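Side-chain contacts in Xaa-Pro dipeptidase (Pyrococcus horikoshii, PDB 1WY2), which probably splits dipeptides that carry proline at the C-terminal position and a nonpolar residue at the N-terminal one, using two metal ions per subunit: residues E246-A251 against I329-L334; A149-I154 against R226-G231. All blocks are in the same frame, centred on the assembly; numbering follows the deposited sequence.

Interaction 1 of 2, residues E246-A251 against I329-L334; sequences EAQKKA and IEDTIL. With ZN (zinc ion), chain D; ZN (zinc ion), chain E.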
loop_
_atom_site.group_PDB
_atom_site.type_symbol
_atom_site.label_atom_id
_atom_site.label_comp_id
_atom_site.label_asym_id
_atom_site.label_seq_id
_atom_site.Cartn_x
_atom_site.Cartn_y
_atom_site.Cartn_z
ATOM N N GLU A 246 -11.139 -26.545 -16.178
ATOM C CA GLU A 246 -12.106 -26.513 -17.269
ATOM C C GLU A 246 -12.755 -25.135 -17.377
ATOM O O GLU A 246 -12.885 -24.579 -18.468
ATOM C CB GLU A 246 -13.189 -27.564 -17.039
ATOM C CG GLU A 246 -14.211 -27.654 -18.160
ATOM C CD GLU A 246 -15.406 -28.506 -17.781
ATOM O OE1 GLU A 246 -15.256 -29.388 -16.907
ATOM O OE2 GLU A 246 -16.494 -28.303 -18.362
ATOM N N ALA A 247 -13.165 -24.594 -16.235
ATOM C CA ALA A 247 -13.806 -23.285 -16.192
ATOM C C ALA A 247 -12.855 -22.176 -16.636
ATOM O O ALA A 247 -13.247 -21.279 -17.378
ATOM C CB ALA A 247 -14.314 -23.001 -14.778
ATOM N N GLN A 248 -11.605 -22.240 -16.186
ATOM C CA GLN A 248 -10.629 -21.216 -16.547
ATOM C C GLN A 248 -10.348 -21.260 -18.048
ATOM O O GLN A 248 -10.335 -20.226 -18.715
ATOM C CB GLN A 248 -9.332 -21.422 -15.751
ATOM C CG GLN A 248 -8.439 -20.177 -15.626
ATOM C CD GLN A 248 -7.417 -20.054 -16.742
ATOM O OE1 GLN A 248 -7.261 -20.953 -17.561
ATOM N NE2 GLN A 248 -6.701 -18.936 -16.764
ATOM N N LYS A 249 -10.135 -22.459 -18.580
ATOM C CA LYS A 249 -9.858 -22.604 -20.006
ATOM C C LYS A 249 -11.012 -22.096 -20.861
ATOM O O LYS A 249 -10.798 -21.389 -21.848
ATOM C CB LYS A 249 -9.575 -24.068 -20.349
ATOM C CG LYS A 249 -8.201 -24.552 -19.925
ATOM C CD LYS A 249 -7.998 -26.013 -20.303
ATOM C CE LYS A 249 -8.165 -26.225 -21.804
ATOM N NZ LYS A 249 -8.084 -27.667 -22.175
ATOM N N LYS A 250 -12.234 -22.453 -20.478
ATOM C CA LYS A 250 -13.416 -22.033 -21.221
ATOM C C LYS A 250 -13.570 -20.512 -21.189
ATOM O O LYS A 250 -13.876 -19.893 -22.208
ATOM C CB LYS A 250 -14.668 -22.694 -20.639
ATOM C CG LYS A 250 -15.943 -22.430 -21.433
ATOM C CD LYS A 250 -15.852 -23.023 -22.830
ATOM C CE LYS A 250 -17.146 -22.823 -23.601
ATOM N NZ LYS A 250 -17.069 -23.418 -24.964
ATOM N N ALA A 251 -13.345 -19.911 -20.023
ATOM C CA ALA A 251 -13.466 -18.464 -19.896
ATOM C C ALA A 251 -12.433 -17.753 -20.764
ATOM O O ALA A 251 -12.760 -16.796 -21.459
ATOM C CB ALA A 251 -13.311 -18.046 -18.438
ATOM N N ILE A 329 -6.750 -21.048 -10.512
ATOM C CA ILE A 329 -5.871 -20.968 -11.673
ATOM C C ILE A 329 -6.164 -19.607 -12.284
ATOM O O ILE A 329 -7.299 -19.322 -12.663
ATOM C CB ILE A 329 -6.167 -22.098 -12.675
ATOM C CG1 ILE A 329 -5.917 -23.450 -11.998
ATOM C CG2 ILE A 329 -5.280 -21.944 -13.907
ATOM C CD1 ILE A 329 -6.298 -24.657 -12.840
ATOM N N GLU A 330 -5.137 -18.766 -12.355
ATOM C CA GLU A 330 -5.282 -17.404 -12.853
ATOM C C GLU A 330 -4.259 -16.978 -13.896
ATOM O O GLU A 330 -3.064 -17.241 -13.753
ATOM C CB GLU A 330 -5.206 -16.428 -11.669
ATOM C CG GLU A 330 -4.948 -14.976 -12.062
ATOM C CD GLU A 330 -4.838 -14.047 -10.871
ATOM O OE1 GLU A 330 -4.266 -14.458 -9.840
ATOM O OE2 GLU A 330 -5.308 -12.896 -10.979
ATOM N N ASP A 331 -4.746 -16.318 -14.943
ATOM C CA ASP A 331 -3.893 -15.785 -16.007
ATOM C C ASP A 331 -4.229 -14.312 -16.183
ATOM O O ASP A 331 -5.344 -13.887 -15.888
ATOM C CB ASP A 331 -4.178 -16.445 -17.367
ATOM C CG ASP A 331 -3.461 -17.762 -17.558
ATOM O OD1 ASP A 331 -2.265 -17.848 -17.217
ATOM O OD2 ASP A 331 -4.101 -18.704 -18.077
ATOM N N THR A 332 -3.257 -13.536 -16.652
ATOM C CA THR A 332 -3.504 -12.136 -16.975
ATOM C C THR A 332 -3.609 -12.254 -18.489
ATOM O O THR A 332 -2.750 -12.882 -19.115
ATOM C CB THR A 332 -2.317 -11.227 -16.619
ATOM O OG1 THR A 332 -2.224 -11.100 -15.196
ATOM C CG2 THR A 332 -2.506 -9.835 -17.228
ATOM N N ILE A 333 -4.662 -11.699 -19.076
ATOM C CA ILE A 333 -4.828 -11.797 -20.520
ATOM C C ILE A 333 -5.112 -10.458 -21.168
ATOM O O ILE A 333 -5.544 -9.507 -20.515
ATOM C CB ILE A 333 -5.971 -12.772 -20.902
ATOM C CG1 ILE A 333 -7.324 -12.194 -20.475
ATOM C CG2 ILE A 333 -5.737 -14.134 -20.241
ATOM C CD1 ILE A 333 -8.522 -12.959 -21.028
ATOM N N LEU A 334 -4.857 -10.402 -22.469
ATOM C CA LEU A 334 -5.087 -9.210 -23.262
ATOM C C LEU A 334 -6.220 -9.506 -24.237
ATOM O O LEU A 334 -6.238 -10.563 -24.873
ATOM C CB LEU A 334 -3.823 -8.851 -24.050
ATOM C CG LEU A 334 -3.996 -7.829 -25.179
ATOM C CD1 LEU A 334 -4.301 -6.455 -24.598
ATOM C CD2 LEU A 334 -2.730 -7.784 -26.012
HETATM ZN ZN ZN D . -3.668 -13.229 -8.393
HETATM ZN ZN ZN E . -5.953 -11.442 -9.633
#
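A single amide, that of Gln-248, reaches from a helix to the carboxylate of Asp-331, the residue next to a ligand shared by two zinc ions. Its NE2 gives a hydrogen bond to OD2 of Asp-331 at 2.9 Å, with an N-H...O angle of 152°. The donor comes from above the carboxylate, 43° out of its plane, and the two flat groups are turned 62° against each other. A bend at chi2 turns the amide off the line of the chain, while the aliphatic part lies against Ile-329, just before the strand resumes: CG of Gln-248 is 3.3 Å from O of Ile-329 and 4.0 Å from CG2 of Ile-329. Glutamine suits the place because it joins a methylene stem for the isoleucine to a neutral donor for a buried carboxylate. Asp-331 is also held by a salt bridge to Arg-342 and a hydrogen bond to Thr-344, besides a second arginine on its OD1. With a leucine in place of Gln-248, OD2 of Asp-331 would probably lose its neutral donor, leaving more of its burial to be paid for by the arginines. Glu-330 points the other way, and its carboxylate bridges the metals, OE1 binding one zinc at 2.0 Å and OE2 the other at 2.1 Å. OE1 also hydrogen-bonds with Thr-225. Asp-212, Asp-223, His-287 and Glu-316 supply the remaining protein ligands. One side of 329-334 thus meets the helix while the other serves the metals, in the dinuclear site characteristic of the pita-bread fold of M24 metallopeptidases.

Interaction 2 of 2, residues A149-I154 against R226-G231; sequences AAIEEI and RTIVVG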
loop_
_atom_site.group_PDB
_atom_site.type_symbol
_atom_site.label_atom_id
_atom_site.label_comp_id
_atom_site.label_asym_id
_atom_site.label_seq_id
_atom_site.Cartn_x
_atom_site.Cartn_y
_atom_site.Cartn_z
ATOM N N ALA A 149 9.821 -20.887 -10.091
ATOM C CA ALA A 149 10.779 -20.993 -8.999
ATOM C C ALA A 149 10.066 -21.483 -7.742
ATOM O O ALA A 149 10.624 -22.264 -6.972
ATOM C CB ALA A 149 11.439 -19.645 -8.734
ATOM N N ALA A 150 8.832 -21.029 -7.539
ATOM C CA ALA A 150 8.059 -21.437 -6.367
ATOM C C ALA A 150 7.796 -22.936 -6.401
ATOM O O ALA A 150 7.939 -23.629 -5.395
ATOM C CB ALA A 150 6.733 -20.683 -6.318
ATOM N N ILE A 151 7.403 -23.428 -7.569
ATOM C CA ILE A 151 7.113 -24.846 -7.742
ATOM C C ILE A 151 8.336 -25.694 -7.409
ATOM O O ILE A 151 8.223 -26.734 -6.759
ATOM C CB ILE A 151 6.648 -25.125 -9.192
ATOM C CG1 ILE A 151 5.291 -24.452 -9.427
ATOM C CG2 ILE A 151 6.547 -26.626 -9.441
ATOM C CD1 ILE A 151 4.784 -24.556 -10.858
ATOM N N GLU A 152 9.505 -25.236 -7.839
ATOM C CA GLU A 152 10.747 -25.959 -7.597
ATOM C C GLU A 152 11.155 -25.902 -6.124
ATOM O O GLU A 152 11.758 -26.841 -5.600
ATOM C CB GLU A 152 11.862 -25.367 -8.465
ATOM C CG GLU A 152 13.105 -26.233 -8.587
ATOM C CD GLU A 152 12.822 -27.559 -9.268
ATOM O OE1 GLU A 152 12.102 -27.562 -10.290
ATOM O OE2 GLU A 152 13.325 -28.597 -8.786
ATOM N N GLU A 153 10.812 -24.804 -5.458
ATOM C CA GLU A 153 11.158 -24.607 -4.055
ATOM C C GLU A 153 10.201 -25.289 -3.085
ATOM O O GLU A 153 10.573 -25.606 -1.953
ATOM C CB GLU A 153 11.205 -23.113 -3.740
ATOM C CG GLU A 153 11.603 -22.789 -2.310
ATOM C CD GLU A 153 12.997 -23.277 -1.970
ATOM O OE1 GLU A 153 13.938 -22.947 -2.720
ATOM O OE2 GLU A 153 13.151 -23.985 -0.951
ATOM N N ILE A 154 8.971 -25.511 -3.526
ATOM C CA ILE A 154 7.971 -26.137 -2.677
ATOM C C ILE A 154 8.175 -27.640 -2.514
ATOM O O ILE A 154 8.158 -28.398 -3.485
ATOM C CB ILE A 154 6.554 -25.859 -3.219
ATOM C CG1 ILE A 154 6.214 -24.381 -3.004
ATOM C CG2 ILE A 154 5.536 -26.760 -2.534
ATOM C CD1 ILE A 154 4.951 -23.925 -3.698
ATOM N N ARG A 226 -1.217 -20.395 -9.779
ATOM C CA ARG A 226 -1.130 -21.784 -10.210
ATOM C C ARG A 226 -1.297 -22.613 -8.948
ATOM O O ARG A 226 -0.866 -22.209 -7.871
ATOM C CB ARG A 226 0.226 -22.092 -10.853
ATOM C CG ARG A 226 0.421 -21.469 -12.229
ATOM C CD ARG A 226 -0.502 -22.092 -13.274
ATOM N NE ARG A 226 -0.319 -21.465 -14.581
ATOM C CZ ARG A 226 -0.919 -20.341 -14.962
ATOM N NH1 ARG A 226 -1.761 -19.715 -14.141
ATOM N NH2 ARG A 226 -0.654 -19.826 -16.153
ATOM N N THR A 227 -1.942 -23.763 -9.075
ATOM C CA THR A 227 -2.134 -24.631 -7.925
ATOM C C THR A 227 -1.457 -25.954 -8.238
ATOM O O THR A 227 -1.569 -26.462 -9.353
ATOM C CB THR A 227 -3.632 -24.879 -7.644
ATOM O OG1 THR A 227 -4.267 -23.639 -7.305
ATOM C CG2 THR A 227 -3.810 -25.863 -6.486
ATOM N N ILE A 228 -0.738 -26.489 -7.259
ATOM C CA ILE A 228 -0.053 -27.767 -7.420
ATOM C C ILE A 228 -0.377 -28.640 -6.211
ATOM O O ILE A 228 -1.078 -28.216 -5.294
ATOM C CB ILE A 228 1.493 -27.595 -7.495
ATOM C CG1 ILE A 228 2.019 -26.991 -6.190
ATOM C CG2 ILE A 228 1.870 -26.705 -8.676
ATOM C CD1 ILE A 228 3.531 -26.890 -6.124
ATOM N N VAL A 229 0.117 -29.872 -6.233
ATOM C CA VAL A 229 -0.070 -30.790 -5.118
ATOM C C VAL A 229 1.303 -31.365 -4.826
ATOM O O VAL A 229 2.039 -31.724 -5.746
ATOM C CB VAL A 229 -1.025 -31.958 -5.450
ATOM C CG1 VAL A 229 -1.033 -32.956 -4.295
ATOM C CG2 VAL A 229 -2.434 -31.436 -5.696
ATOM N N VAL A 230 1.660 -31.419 -3.550
ATOM C CA VAL A 230 2.949 -31.965 -3.155
ATOM C C VAL A 230 2.760 -33.472 -3.066
ATOM O O VAL A 230 2.132 -33.973 -2.138
ATOM C CB VAL A 230 3.394 -31.412 -1.788
ATOM C CG1 VAL A 230 4.750 -31.995 -1.407
ATOM C CG2 VAL A 230 3.474 -29.891 -1.849
ATOM N N GLY A 231 3.295 -34.184 -4.050
ATOM C CA GLY A 231 3.150 -35.625 -4.083
ATOM C C GLY A 231 2.015 -35.982 -5.019
ATOM O O GLY A 231 1.780 -35.285 -6.007
#
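Ile-228 presents two of its branches to two isoleucines at the end of a helix, and has the most surface buried by the contact. Its CG2 meets CG1 of Ile-151 at 4.2 Å, while its CD1 lies 4.1 Å from CD1 of Ile-154. The torsions explain the division: CG1 of Ile-228 sits between the backbone N and the carbonyl carbon (chi1 62°), which carries CD1 to Ile-154 and leaves CG2, anti to the carbonyl carbon, for Ile-151. Ile-154, the first residue to leave helical geometry, also sets its CG2 against CG2 of Val-230 at 3.8 Å, just past the end of the strand. All three pairs cross at a slant. Branched residues fit here: isoleucine offers a short arm and a long one to different neighbours, and the beta-branched valine sets a methyl against Ile-154 where the chain leaves the strand. Val-163, from helix 160-173, and Val-209 and Ile-211, from the adjoining strand, also touch Ile-154, extending the apolar layer between helix and sheet. With no hydrogen bond or ion pair across the two segments, this contact depends on close-fitting hydrocarbon shapes and the exclusion of water, not on directional bonding.

From the N terminus, helix 130-153 comes first, and interaction 2 closes a loop of 71 residues when strand 220-229 and the turn after it return to the helix end. Helix 235-254 follows that strand and opens interaction 1, which closes after another 77 residues on strand 325-336. The two loops therefore run in series, neither nesting nor crossing, within the M24 catalytic region. Their centres lie 19 Å apart, yet Arg-226 joins them: its NH2 forms a salt bridge with OD1 of Asp-331 at 2.8 Å, and its NH1 probably hydrogen-bonds to O of Glu-330. Two helix-on-strand layers are thus tied together through neighbouring strands beside the metals.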